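PDB 2ZXR: single-stranded-DNA-specific exonuclease RecJ from Thermus thermophilus, which degrades single-stranded DNA exonucleolytically in the 5' to 3' direction, using divalent metal ions, and has no detectable activity on single-stranded RNA. Local coordinates for residues A[628-633]-A[650-655]; A[7-12]-A[643-648]; A[315-320]-A[334-339]; A[346-351]-A[359-364]. All blocks are in the same frame, centred on the assembly; numbering follows the deposited sequence.

Contact 1 of 4, residues A[628-633]-A[650-655]; sequences ALVHRR and LLAYWE
Val630 and His631 of helix 624-639 face Ala652 and Tyr653 of helix 643-655 across a helical hairpin, the two-helix unit near the C-terminus of RecJ. The helices run nearly antiparallel, their local axes inclined at 147° and 9.4 Å apart at closest approach. Val630 faces both residues of the second helix with its two methyls. Its CG1 is anti to the backbone N (chi1 177°), which brings this branch against the backbone of the opposite helix, 3.7 Å from Tyr653 N, with Tyr653 CA and CB also beside it. The other branch, CG2, lies next to the methyl group of Ala652, which CG1 also skirts, with 4.1 Å between Val630 CG2 and Ala652 CB. The small alanine and the branched valine thus fill the line where the helices come together.

Beside this apolar patch the two rings meet obliquely. Tyr653 swings its ring back toward the first helix, and His631 brings the NE2 and CD2 side of the imidazole up to it. They meet rim to rim, neither ring lying over the face of the other, with centroids 6.0 Å apart and planes inclined at 44°; the pair is therefore not a stack. No hydrogen bond joins the two segments, and the association rests on van der Waals contact. Beyond the hairpin, Leu629 packs on helix 29-37 and Arg633 makes a salt bridge with Asp432 of strand 426-433, tying the first helix to the neighbouring eight-stranded sheet. Within the ring pair, His631 NE2 lies in the plane of the tyrosine ring at its edge, 3.8 Å from Tyr653 CE1.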
loop_
_atom_site.group_PDB
_atom_site.type_symbol
_atom_site.label_atom_id
_atom_site.label_comp_id
_atom_site.label_asym_id
_atom_site.label_seq_id
_atom_site.Cartn_x
_atom_site.Cartn_y
_atom_site.Cartn_z
ATOM N N ALA A 628 18.430 6.623 20.000
ATOM C CA ALA A 628 17.632 7.825 19.855
ATOM C C ALA A 628 16.190 7.485 19.518
ATOM O O ALA A 628 15.274 8.131 20.014
ATOM C CB ALA A 628 18.232 8.722 18.758
ATOM N N LEU A 629 15.977 6.489 18.660
ATOM C CA LEU A 629 14.598 6.118 18.327
ATOM C C LEU A 629 13.860 5.614 19.583
ATOM O O LEU A 629 12.713 5.999 19.849
ATOM C CB LEU A 629 14.571 5.035 17.237
ATOM C CG LEU A 629 13.209 4.555 16.737
ATOM C CD1 LEU A 629 13.385 3.960 15.310
ATOM C CD2 LEU A 629 12.621 3.518 17.682
ATOM N N VAL A 630 14.519 4.745 20.342
ATOM C CA VAL A 630 13.932 4.199 21.563
ATOM C C VAL A 630 13.613 5.317 22.567
ATOM O O VAL A 630 12.535 5.328 23.175
ATOM C CB VAL A 630 14.875 3.138 22.190
ATOM C CG1 VAL A 630 14.281 2.614 23.504
ATOM C CG2 VAL A 630 15.074 1.996 21.206
ATOM N N HIS A 631 14.531 6.267 22.712
ATOM C CA HIS A 631 14.323 7.412 23.610
ATOM C C HIS A 631 13.110 8.239 23.223
ATOM O O HIS A 631 12.265 8.548 24.067
ATOM C CB HIS A 631 15.573 8.303 23.643
ATOM C CG HIS A 631 16.722 7.676 24.381
ATOM N ND1 HIS A 631 17.954 8.279 24.505
ATOM C CD2 HIS A 631 16.808 6.506 25.061
ATOM C CE1 HIS A 631 18.749 7.510 25.233
ATOM N NE2 HIS A 631 18.078 6.429 25.582
ATOM N N ARG A 632 13.013 8.601 21.949
ATOM C CA ARG A 632 11.881 9.386 21.470
ATOM C C ARG A 632 10.575 8.600 21.699
ATOM O O ARG A 632 9.530 9.179 22.038
ATOM C CB ARG A 632 12.092 9.704 19.981
ATOM C CG ARG A 632 10.892 10.233 19.220
ATOM C CD ARG A 632 10.951 9.701 17.770
ATOM N NE ARG A 632 12.322 9.746 17.303
ATOM C CZ ARG A 632 12.834 9.004 16.329
ATOM N NH1 ARG A 632 12.090 8.135 15.667
ATOM N NH2 ARG A 632 14.125 9.099 16.068
ATOM N N ARG A 633 10.623 7.285 21.496
ATOM C CA ARG A 633 9.441 6.444 21.743
ATOM C C ARG A 633 9.062 6.508 23.221
ATOM O O ARG A 633 7.901 6.720 23.558
ATOM C CB ARG A 633 9.702 4.977 21.411
ATOM C CG ARG A 633 9.150 4.516 20.091
ATOM C CD ARG A 633 7.658 4.723 19.994
ATOM N NE ARG A 633 7.022 3.470 19.630
ATOM C CZ ARG A 633 7.214 2.830 18.484
ATOM N NH1 ARG A 633 8.028 3.318 17.562
ATOM N NH2 ARG A 633 6.576 1.699 18.273
ATOM N N LEU A 650 10.171 0.314 26.728
ATOM C CA LEU A 650 11.039 0.073 27.870
ATOM C C LEU A 650 11.819 -1.213 27.636
ATOM O O LEU A 650 13.011 -1.273 27.922
ATOM C CB LEU A 650 10.217 0.005 29.164
ATOM C CG LEU A 650 11.020 -0.242 30.452
ATOM C CD1 LEU A 650 12.222 0.695 30.529
ATOM C CD2 LEU A 650 10.116 -0.038 31.647
ATOM N N LEU A 651 11.160 -2.241 27.102
ATOM C CA LEU A 651 11.869 -3.488 26.811
ATOM C C LEU A 651 13.013 -3.230 25.815
ATOM O O LEU A 651 14.126 -3.738 25.981
ATOM C CB LEU A 651 10.923 -4.526 26.221
ATOM C CG LEU A 651 9.754 -4.954 27.115
ATOM C CD1 LEU A 651 9.033 -6.126 26.425
ATOM C CD2 LEU A 651 10.264 -5.393 28.495
ATOM N N ALA A 652 12.759 -2.427 24.786
ATOM C CA ALA A 652 13.814 -2.153 23.811
ATOM C C ALA A 652 14.911 -1.367 24.519
ATOM O O ALA A 652 16.105 -1.554 24.250
ATOM C CB ALA A 652 13.254 -1.348 22.604
ATOM N N TYR A 653 14.491 -0.491 25.429
ATOM C CA TYR A 653 15.419 0.333 26.198
ATOM C C TYR A 653 16.394 -0.532 27.011
ATOM O O TYR A 653 17.592 -0.245 27.030
ATOM C CB TYR A 653 14.655 1.264 27.137
ATOM C CG TYR A 653 15.548 2.120 28.020
ATOM C CD1 TYR A 653 16.215 3.223 27.509
ATOM C CD2 TYR A 653 15.742 1.804 29.368
ATOM C CE1 TYR A 653 17.056 3.993 28.310
ATOM C CE2 TYR A 653 16.583 2.577 30.181
ATOM C CZ TYR A 653 17.237 3.667 29.636
ATOM O OH TYR A 653 18.092 4.423 30.420
ATOM N N TRP A 654 15.896 -1.570 27.687
ATOM C CA TRP A 654 16.792 -2.446 28.463
ATOM C C TRP A 654 17.802 -3.040 27.473
ATOM O O TRP A 654 18.996 -3.092 27.735
ATOM C CB TRP A 654 16.088 -3.663 29.076
ATOM C CG TRP A 654 14.879 -3.478 29.952
ATOM C CD1 TRP A 654 13.714 -4.232 29.909
ATOM C CD2 TRP A 654 14.727 -2.589 31.049
ATOM N NE1 TRP A 654 12.864 -3.860 30.912
ATOM C CE2 TRP A 654 13.454 -2.855 31.629
ATOM C CE3 TRP A 654 15.530 -1.601 31.601
ATOM C CZ2 TRP A 654 12.976 -2.160 32.734
ATOM C CZ3 TRP A 654 15.062 -0.919 32.677
ATOM C CH2 TRP A 654 13.786 -1.198 33.240
ATOM N N GLU A 655 17.292 -3.527 26.345
ATOM C CA GLU A 655 18.154 -4.134 25.343
ATOM C C GLU A 655 19.232 -3.214 24.772
ATOM O O GLU A 655 20.412 -3.567 24.780
ATOM C CB GLU A 655 17.317 -4.720 24.208
ATOM C CG GLU A 655 17.119 -6.211 24.356
ATOM C CD GLU A 655 18.408 -6.917 24.799
ATOM O OE1 GLU A 655 19.396 -6.946 24.022
ATOM O OE2 GLU A 655 18.435 -7.427 25.940
#

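Contact 2 of 4, residues A[7-12]-A[643-648]; sequences WRVLSL and PGLFSE
Glu648 of helix 643-655 reaches across to Leu12, and the contact joins the C-terminal helical hairpin to the end of strand 5-9 and the loop after it, 5-9 being an outermost strand of the mixed eight-stranded sheet. The glutamate carries most of this buried contact. From CB, which points toward the N-terminal segment, a chi1 of 175° sets CG beside the leucine, 4.1 Å from Leu12 CD1, and the extended chain beyond CG carries the carboxylate on to the backbone of the loop. The carboxylate carbon comes next, with Glu648 CD 3.7 Å from Leu12 CG, as the two side chains pass at a slant. At the tip the oxygens divide their tasks. OE2 accepts a nearly straight hydrogen bond from the backbone, Leu12 N to Glu648 OE2 being 2.9 Å with an N-H...O angle of 177°. The donor comes from well above the carboxylate plane, 52° out of it. Glu648 OE2 also lies 3.6 Å from Ser11 CA. The other oxygen, OE1, receives a weak bond from a water that also donates to Val9 O, the shorter of its two bonds, so a solvent molecule bridges the strand end and the helix. Arg633 of helix 624-639 forms a long, weak ion pair with OE1, which would probably favour a charged carboxylate at this buried place.

One turn earlier on the helix, Leu645 extends the contact through apolar packing. Val9 turns its CB toward the helix, where the same Arg633 and Leu533 also touch its side chain. The pair closes with a single methyl against the base of the valine, Leu645 CD2 lying 4.2 Å from Val9 CB.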
loop_
_atom_site.group_PDB
_atom_site.type_symbol
_atom_site.label_atom_id
_atom_site.label_comp_id
_atom_site.label_asym_id
_atom_site.label_seq_id
_atom_site.Cartn_x
_atom_site.Cartn_y
_atom_site.Cartn_z
ATOM N N TRP A 7 -5.810 4.211 14.174
ATOM C CA TRP A 7 -4.375 4.359 13.922
ATOM C C TRP A 7 -3.651 3.317 14.781
ATOM O O TRP A 7 -3.961 3.145 15.959
ATOM C CB TRP A 7 -3.882 5.740 14.317
ATOM C CG TRP A 7 -4.336 6.842 13.416
ATOM C CD1 TRP A 7 -5.452 6.861 12.634
ATOM C CD2 TRP A 7 -3.738 8.126 13.295
ATOM N NE1 TRP A 7 -5.593 8.091 12.039
ATOM C CE2 TRP A 7 -4.554 8.887 12.427
ATOM C CE3 TRP A 7 -2.590 8.715 13.840
ATOM C CZ2 TRP A 7 -4.263 10.202 12.091
ATOM C CZ3 TRP A 7 -2.296 10.035 13.504
ATOM C CH2 TRP A 7 -3.132 10.762 12.637
ATOM N N ARG A 8 -2.698 2.621 14.180
ATOM C CA ARG A 8 -1.916 1.615 14.868
ATOM C C ARG A 8 -0.420 1.817 14.610
ATOM O O ARG A 8 -0.004 2.161 13.489
ATOM C CB ARG A 8 -2.310 0.216 14.401
ATOM C CG ARG A 8 -1.314 -0.854 14.846
ATOM C CD ARG A 8 -1.748 -2.251 14.441
ATOM N NE ARG A 8 -3.070 -2.587 14.973
ATOM C CZ ARG A 8 -3.318 -2.909 16.243
ATOM N NH1 ARG A 8 -2.327 -2.946 17.127
ATOM N NH2 ARG A 8 -4.560 -3.193 16.632
ATOM N N VAL A 9 0.385 1.593 15.644
ATOM C CA VAL A 9 1.827 1.728 15.515
ATOM C C VAL A 9 2.435 0.351 15.334
ATOM O O VAL A 9 2.222 -0.545 16.159
ATOM C CB VAL A 9 2.446 2.384 16.765
ATOM C CG1 VAL A 9 3.941 2.523 16.583
ATOM C CG2 VAL A 9 1.824 3.746 17.000
ATOM N N LEU A 10 3.181 0.162 14.257
ATOM C CA LEU A 10 3.806 -1.127 14.015
ATOM C C LEU A 10 4.721 -1.525 15.189
ATOM O O LEU A 10 5.400 -0.688 15.787
ATOM C CB LEU A 10 4.604 -1.100 12.699
ATOM C CG LEU A 10 3.846 -0.661 11.427
ATOM C CD1 LEU A 10 4.643 -1.115 10.180
ATOM C CD2 LEU A 10 2.440 -1.271 11.399
ATOM N N SER A 11 4.744 -2.815 15.494
ATOM C CA SER A 11 5.524 -3.344 16.603
ATOM C C SER A 11 7.025 -3.163 16.442
ATOM O O SER A 11 7.530 -3.083 15.317
ATOM C CB SER A 11 5.242 -4.835 16.730
ATOM O OG SER A 11 5.832 -5.508 15.621
ATOM N N LEU A 12 7.752 -3.100 17.557
ATOM C CA LEU A 12 9.207 -2.997 17.455
ATOM C C LEU A 12 9.703 -4.428 17.280
ATOM O O LEU A 12 9.215 -5.371 17.942
ATOM C CB LEU A 12 9.847 -2.379 18.707
ATOM C CG LEU A 12 9.419 -0.954 19.068
ATOM C CD1 LEU A 12 10.231 -0.455 20.269
ATOM C CD2 LEU A 12 9.593 -0.041 17.878
ATOM N N PRO A 643 0.400 2.928 28.127
ATOM C CA PRO A 643 1.012 1.760 28.758
ATOM C C PRO A 643 1.641 0.720 27.845
ATOM O O PRO A 643 2.740 0.253 28.119
ATOM C CB PRO A 643 -0.130 1.190 29.618
ATOM C CG PRO A 643 -0.921 2.422 29.976
ATOM C CD PRO A 643 -0.964 3.138 28.646
ATOM N N GLY A 644 0.951 0.355 26.770
ATOM C CA GLY A 644 1.494 -0.640 25.856
ATOM C C GLY A 644 2.773 -0.225 25.144
ATOM O O GLY A 644 3.745 -0.982 25.138
ATOM N N LEU A 645 2.763 0.974 24.549
ATOM C CA LEU A 645 3.911 1.532 23.810
ATOM C C LEU A 645 5.077 1.855 24.729
ATOM O O LEU A 645 6.239 1.670 24.391
ATOM C CB LEU A 645 3.475 2.805 23.070
ATOM C CG LEU A 645 2.566 2.508 21.863
ATOM C CD1 LEU A 645 1.826 3.748 21.359
ATOM C CD2 LEU A 645 3.440 1.886 20.772
ATOM N N PHE A 646 4.754 2.349 25.910
ATOM C CA PHE A 646 5.782 2.699 26.883
ATOM C C PHE A 646 6.440 1.411 27.354
ATOM O O PHE A 646 7.667 1.325 27.436
ATOM C CB PHE A 646 5.153 3.401 28.068
ATOM C CG PHE A 646 6.141 3.843 29.075
ATOM C CD1 PHE A 646 6.957 4.937 28.824
ATOM C CD2 PHE A 646 6.285 3.150 30.270
ATOM C CE1 PHE A 646 7.893 5.327 29.742
ATOM C CE2 PHE A 646 7.226 3.547 31.191
ATOM C CZ PHE A 646 8.027 4.632 30.928
ATOM N N SER A 647 5.602 0.412 27.661
ATOM C CA SER A 647 6.103 -0.883 28.111
ATOM C C SER A 647 6.965 -1.502 27.016
ATOM O O SER A 647 8.026 -2.043 27.284
ATOM C CB SER A 647 4.944 -1.850 28.423
ATOM O OG SER A 647 4.223 -1.473 29.587
ATOM N N GLU A 648 6.497 -1.424 25.777
ATOM C CA GLU A 648 7.245 -2.019 24.682
ATOM C C GLU A 648 8.578 -1.318 24.528
ATOM O O GLU A 648 9.635 -1.958 24.369
ATOM C CB GLU A 648 6.451 -1.915 23.373
ATOM C CG GLU A 648 7.229 -2.413 22.182
ATOM C CD GLU A 648 6.457 -2.273 20.888
ATOM O OE1 GLU A 648 5.867 -1.191 20.644
ATOM O OE2 GLU A 648 6.458 -3.250 20.118
HETATM O O HOH W 1 3.273 -1.369 18.339
#

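Contact 3 of 4, residues A[315-320]-A[334-339]; sequences EAMLRK and LLDPEG
Lys320, near the C-terminal end of helix 293-321, meets Asp336 just beyond strand 332-335, where the chain enters a type I beta turn from Asp336 to Gly339. This turn leads from the first strand of a beta-alpha-beta unit in the DHHA1 domain toward helix 341-355. The aspartate is the main polar group of the contact. With chi1 at -178° the carboxylate extends away from its own backbone N and toward the helix, where its two oxygens meet different neighbours. OD1 forms a salt bridge with the lysine, but at 3.3 Å from Lys320 NZ to Asp336 OD1 the hydrogen bond within it is weak. A water supplements it: the water oxygen accepts from Lys320 NZ at 2.7 Å and donates weakly to Asp336 OD1. The ammonium group therefore has its shorter bond to the water, which spans the two charges.

The backbone of Asp336 is engaged as well. Its carbonyl closes the turn by accepting from Gly339, Asp336 O to Gly339 N being 2.8 Å, and the residue also has a backbone hydrogen bond with Val362 of strand 359-363. Both bonds would restrain the backbone from which the carboxylate projects.

OD2 instead faces the thioether side chain of Met317, which crosses the aspartate at a slant. Met317 CG and CE each lie 3.8 Å from Asp336 OD2, so carbon atoms lie against this oxygen. Val343, Met344 and Val347 of helix 341-355 also touch the methionine. A bend at chi3 (-75°) directs the terminal methyl to the end of the turn, placing Met317 CE 3.6 Å from Gly339 CA.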
loop_
_atom_site.group_PDB
_atom_site.type_symbol
_atom_site.label_atom_id
_atom_site.label_comp_id
_atom_site.label_asym_id
_atom_site.label_seq_id
_atom_site.Cartn_x
_atom_site.Cartn_y
_atom_site.Cartn_z
ATOM N N GLU A 315 -17.187 11.430 -13.527
ATOM C CA GLU A 315 -17.453 12.569 -12.682
ATOM C C GLU A 315 -18.960 12.887 -12.676
ATOM O O GLU A 315 -19.513 13.153 -11.622
ATOM C CB GLU A 315 -16.632 13.778 -13.128
ATOM C CG GLU A 315 -16.315 14.694 -11.955
ATOM C CD GLU A 315 -15.395 14.023 -10.900
ATOM O OE1 GLU A 315 -15.491 14.411 -9.721
ATOM O OE2 GLU A 315 -14.576 13.128 -11.240
ATOM N N ALA A 316 -19.631 12.839 -13.824
ATOM C CA ALA A 316 -21.068 13.090 -13.831
ATOM C C ALA A 316 -21.827 11.996 -13.042
ATOM O O ALA A 316 -22.780 12.298 -12.333
ATOM C CB ALA A 316 -21.616 13.174 -15.277
ATOM N N MET A 317 -21.406 10.736 -13.138
ATOM C CA MET A 317 -22.107 9.695 -12.395
ATOM C C MET A 317 -21.936 9.854 -10.888
ATOM O O MET A 317 -22.908 9.771 -10.120
ATOM C CB MET A 317 -21.634 8.299 -12.805
ATOM C CG MET A 317 -22.422 7.198 -12.126
ATOM S SD MET A 317 -21.902 5.555 -12.628
ATOM C CE MET A 317 -22.641 5.483 -14.278
ATOM N N LEU A 318 -20.694 10.069 -10.467
ATOM C CA LEU A 318 -20.380 10.249 -9.056
ATOM C C LEU A 318 -21.112 11.504 -8.537
ATOM O O LEU A 318 -21.680 11.498 -7.451
ATOM C CB LEU A 318 -18.867 10.379 -8.886
ATOM C CG LEU A 318 -18.164 10.418 -7.525
ATOM C CD1 LEU A 318 -18.167 11.842 -7.043
ATOM C CD2 LEU A 318 -18.821 9.490 -6.505
ATOM N N ARG A 319 -21.128 12.573 -9.326
ATOM C CA ARG A 319 -21.812 13.777 -8.891
ATOM C C ARG A 319 -23.286 13.459 -8.623
ATOM O O ARG A 319 -23.847 13.897 -7.624
ATOM C CB ARG A 319 -21.688 14.873 -9.943
ATOM C CG ARG A 319 -22.321 16.170 -9.505
ATOM C CD ARG A 319 -22.116 17.301 -10.515
ATOM N NE ARG A 319 -22.745 18.535 -10.033
ATOM C CZ ARG A 319 -22.220 19.366 -9.133
ATOM N NH1 ARG A 319 -21.029 19.128 -8.591
ATOM N NH2 ARG A 319 -22.900 20.441 -8.774
ATOM N N LYS A 320 -23.910 12.681 -9.500
ATOM C CA LYS A 320 -25.313 12.311 -9.300
ATOM C C LYS A 320 -25.553 11.284 -8.194
ATOM O O LYS A 320 -26.557 11.341 -7.479
ATOM C CB LYS A 320 -25.907 11.722 -10.567
ATOM C CG LYS A 320 -27.318 11.174 -10.339
ATOM C CD LYS A 320 -27.793 10.375 -11.523
ATOM C CE LYS A 320 -27.704 11.179 -12.801
ATOM N NZ LYS A 320 -28.055 10.314 -13.969
ATOM N N LEU A 334 -27.410 1.723 -5.245
ATOM C CA LEU A 334 -27.992 2.734 -6.101
ATOM C C LEU A 334 -28.225 2.246 -7.512
ATOM O O LEU A 334 -27.521 1.372 -8.018
ATOM C CB LEU A 334 -27.087 3.968 -6.095
ATOM C CG LEU A 334 -26.711 4.378 -4.662
ATOM C CD1 LEU A 334 -25.549 5.387 -4.675
ATOM C CD2 LEU A 334 -27.941 4.972 -3.975
ATOM N N LEU A 335 -29.235 2.842 -8.127
ATOM C CA LEU A 335 -29.662 2.525 -9.469
ATOM C C LEU A 335 -29.520 3.771 -10.313
ATOM O O LEU A 335 -29.945 4.843 -9.901
ATOM C CB LEU A 335 -31.143 2.107 -9.453
ATOM C CG LEU A 335 -31.835 1.917 -10.806
ATOM C CD1 LEU A 335 -31.222 0.702 -11.537
ATOM C CD2 LEU A 335 -33.352 1.691 -10.595
ATOM N N ASP A 336 -28.922 3.629 -11.488
ATOM C CA ASP A 336 -28.771 4.742 -12.409
ATOM C C ASP A 336 -29.066 4.139 -13.777
ATOM O O ASP A 336 -28.158 3.742 -14.519
ATOM C CB ASP A 336 -27.358 5.325 -12.333
ATOM C CG ASP A 336 -27.175 6.509 -13.251
ATOM O OD1 ASP A 336 -28.188 7.013 -13.779
ATOM O OD2 ASP A 336 -26.023 6.933 -13.451
ATOM N N PRO A 337 -30.365 4.061 -14.119
ATOM C CA PRO A 337 -30.905 3.508 -15.360
ATOM C C PRO A 337 -30.077 3.684 -16.620
ATOM O O PRO A 337 -29.824 2.717 -17.326
ATOM C CB PRO A 337 -32.267 4.186 -15.474
ATOM C CG PRO A 337 -32.670 4.341 -14.034
ATOM C CD PRO A 337 -31.390 4.886 -13.450
ATOM N N GLU A 338 -29.665 4.915 -16.902
ATOM C CA GLU A 338 -28.904 5.179 -18.111
ATOM C C GLU A 338 -27.401 5.340 -17.901
ATOM O O GLU A 338 -26.707 5.819 -18.795
ATOM C CB GLU A 338 -29.452 6.424 -18.803
ATOM C CG GLU A 338 -30.858 6.264 -19.371
ATOM C CD GLU A 338 -30.989 5.085 -20.322
ATOM O OE1 GLU A 338 -30.245 5.030 -21.336
ATOM O OE2 GLU A 338 -31.845 4.208 -20.048
ATOM N N GLY A 339 -26.906 4.948 -16.729
ATOM C CA GLY A 339 -25.484 5.066 -16.454
ATOM C C GLY A 339 -24.672 4.204 -17.404
ATOM O O GLY A 339 -25.182 3.210 -17.922
HETATM O O HOH W 2 -27.045 9.044 -16.130
#

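Contact 4 of 4, residues A[346-351]-A[359-364]; sequences IVASRI and VFLVAQ
Ala348 of helix 341-355 lies over Val359 and Leu361 of strand 359-363, joining helix and second strand of a beta-alpha-beta unit in the DHHA1 domain. The local axes are 8.2 Å apart and run in nearly opposite directions, close enough for the alanine methyl to reach both strand residues. Ala348 CB is 3.7 Å from Leu361 CD2 and 4.0 Å from Val359 CG1.

Leu361 adopts an unusual conformation, with chi1 at -94° and chi2 at 32°, both away from the staggered values. Its CD2 comes to rest on the helix backbone, 3.7 Å from Ala348 N, and the same methyl touches Val347 CG1, where the two side chains cross at about a right angle.

Val359 spreads its branches over two helix residues. CG1 packs on Ala348, and CG2 turns to Ile351 while staying beside the Ala348 carbonyl oxygen. No hydrogen bond crosses this wholly buried interface. Helix 293-321 also packs on helix 341-355, through Leu318 on Ile351, and Ile332 touches both Ile351 and Val359. In Ile351 a chi1 of -68° sets CG1 beside the backbone N, and CG2 is the branch that meets the valine, 3.6 Å from Val359 CG2.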
loop_
_atom_site.group_PDB
_atom_site.type_symbol
_atom_site.label_atom_id
_atom_site.label_comp_id
_atom_site.label_asym_id
_atom_site.label_seq_id
_atom_site.Cartn_x
_atom_site.Cartn_y
_atom_site.Cartn_z
ATOM N N ILE A 346 -15.342 2.252 -11.158
ATOM C CA ILE A 346 -14.555 3.271 -10.457
ATOM C C ILE A 346 -15.452 4.189 -9.591
ATOM O O ILE A 346 -15.058 4.587 -8.505
ATOM C CB ILE A 346 -13.702 4.133 -11.438
ATOM C CG1 ILE A 346 -12.562 3.267 -12.022
ATOM C CG2 ILE A 346 -13.087 5.356 -10.668
ATOM C CD1 ILE A 346 -11.711 3.968 -13.064
ATOM N N VAL A 347 -16.651 4.518 -10.066
ATOM C CA VAL A 347 -17.557 5.351 -9.277
ATOM C C VAL A 347 -17.898 4.603 -7.977
ATOM O O VAL A 347 -17.969 5.193 -6.915
ATOM C CB VAL A 347 -18.849 5.666 -10.062
ATOM C CG1 VAL A 347 -19.830 6.425 -9.180
ATOM C CG2 VAL A 347 -18.509 6.481 -11.284
ATOM N N ALA A 348 -18.085 3.291 -8.061
ATOM C CA ALA A 348 -18.385 2.505 -6.867
ATOM C C ALA A 348 -17.206 2.547 -5.879
ATOM O O ALA A 348 -17.412 2.706 -4.677
ATOM C CB ALA A 348 -18.689 1.063 -7.250
ATOM N N SER A 349 -15.973 2.387 -6.374
ATOM C CA SER A 349 -14.811 2.416 -5.480
ATOM C C SER A 349 -14.690 3.799 -4.849
ATOM O O SER A 349 -14.381 3.943 -3.659
ATOM C CB SER A 349 -13.522 2.096 -6.244
ATOM O OG SER A 349 -13.511 0.743 -6.674
ATOM N N ARG A 350 -14.933 4.828 -5.651
ATOM C CA ARG A 350 -14.847 6.170 -5.110
ATOM C C ARG A 350 -15.912 6.389 -4.034
ATOM O O ARG A 350 -15.664 7.068 -3.044
ATOM C CB ARG A 350 -14.945 7.198 -6.237
ATOM C CG ARG A 350 -13.678 7.218 -7.108
ATOM C CD ARG A 350 -13.762 8.286 -8.187
ATOM N NE ARG A 350 -13.667 9.629 -7.628
ATOM C CZ ARG A 350 -13.752 10.747 -8.343
ATOM N NH1 ARG A 350 -13.944 10.686 -9.659
ATOM N NH2 ARG A 350 -13.614 11.925 -7.745
ATOM N N ILE A 351 -17.088 5.796 -4.199
ATOM C CA ILE A 351 -18.121 5.959 -3.171
ATOM C C ILE A 351 -17.737 5.189 -1.926
ATOM O O ILE A 351 -17.895 5.667 -0.805
ATOM C CB ILE A 351 -19.504 5.472 -3.659
ATOM C CG1 ILE A 351 -19.993 6.411 -4.762
ATOM C CG2 ILE A 351 -20.492 5.422 -2.469
ATOM C CD1 ILE A 351 -21.337 6.038 -5.406
ATOM N N VAL A 359 -20.497 -1.075 -1.737
ATOM C CA VAL A 359 -21.298 -0.323 -2.690
ATOM C C VAL A 359 -21.709 -1.224 -3.832
ATOM O O VAL A 359 -20.906 -2.007 -4.360
ATOM C CB VAL A 359 -20.538 0.930 -3.224
ATOM C CG1 VAL A 359 -21.363 1.663 -4.303
ATOM C CG2 VAL A 359 -20.275 1.886 -2.067
ATOM N N PHE A 360 -22.996 -1.135 -4.162
ATOM C CA PHE A 360 -23.632 -1.891 -5.226
ATOM C C PHE A 360 -24.278 -0.854 -6.147
ATOM O O PHE A 360 -25.092 -0.044 -5.700
ATOM C CB PHE A 360 -24.753 -2.790 -4.676
ATOM C CG PHE A 360 -24.304 -3.778 -3.641
ATOM C CD1 PHE A 360 -23.883 -3.349 -2.379
ATOM C CD2 PHE A 360 -24.271 -5.128 -3.938
ATOM C CE1 PHE A 360 -23.427 -4.266 -1.422
ATOM C CE2 PHE A 360 -23.817 -6.046 -3.001
ATOM C CZ PHE A 360 -23.392 -5.614 -1.740
ATOM N N LEU A 361 -23.930 -0.893 -7.425
ATOM C CA LEU A 361 -24.478 0.025 -8.416
ATOM C C LEU A 361 -25.041 -0.794 -9.561
ATOM O O LEU A 361 -24.456 -1.828 -9.961
ATOM C CB LEU A 361 -23.368 0.929 -8.975
ATOM C CG LEU A 361 -23.108 2.307 -8.356
ATOM C CD1 LEU A 361 -23.413 2.321 -6.872
ATOM C CD2 LEU A 361 -21.670 2.729 -8.684
ATOM N N VAL A 362 -26.171 -0.335 -10.088
ATOM C CA VAL A 362 -26.839 -0.997 -11.205
ATOM C C VAL A 362 -27.065 0.064 -12.256
ATOM O O VAL A 362 -27.497 1.166 -11.932
ATOM C CB VAL A 362 -28.216 -1.545 -10.792
ATOM C CG1 VAL A 362 -28.931 -2.138 -12.015
ATOM C CG2 VAL A 362 -28.058 -2.591 -9.711
ATOM N N ALA A 363 -26.752 -0.241 -13.504
ATOM C CA ALA A 363 -26.963 0.719 -14.598
ATOM C C ALA A 363 -27.223 -0.100 -15.821
ATOM O O ALA A 363 -26.444 -0.998 -16.136
ATOM C CB ALA A 363 -25.742 1.593 -14.824
ATOM N N GLN A 364 -28.326 0.187 -16.500
ATOM C CA GLN A 364 -28.672 -0.550 -17.708
ATOM C C GLN A 364 -28.677 -2.072 -17.472
ATOM O O GLN A 364 -28.267 -2.855 -18.330
ATOM C CB GLN A 364 -27.695 -0.156 -18.842
ATOM C CG GLN A 364 -27.817 1.342 -19.171
ATOM C CD GLN A 364 -27.054 1.763 -20.414
ATOM O OE1 GLN A 364 -25.884 2.163 -20.344
ATOM N NE2 GLN A 364 -27.713 1.683 -21.559
#

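The contacts form two pairs on an elongated chain. Contacts 1 and 2, with centres 11 Å apart, share helix 643-655 and meet where Arg633 of contact 1 reaches Leu12. Contacts 3 and 4, with centres 8 Å apart, both reach one mixed sheet, through the neighbouring parallel strands 332-335 and 359-363. The pairs are well separated: the centres of contacts 1 and 3 are 53 Å apart, on opposite sides of the chain's centre. Contacts 3 and 4 follow one another inside the long loop closed by contact 2, whose segments interleave with those of contact 1. The N-terminal strand thus meets the C-terminal helices, while helix 293-321 packs against the beta-alpha-beta unit of the DHHA1 domain.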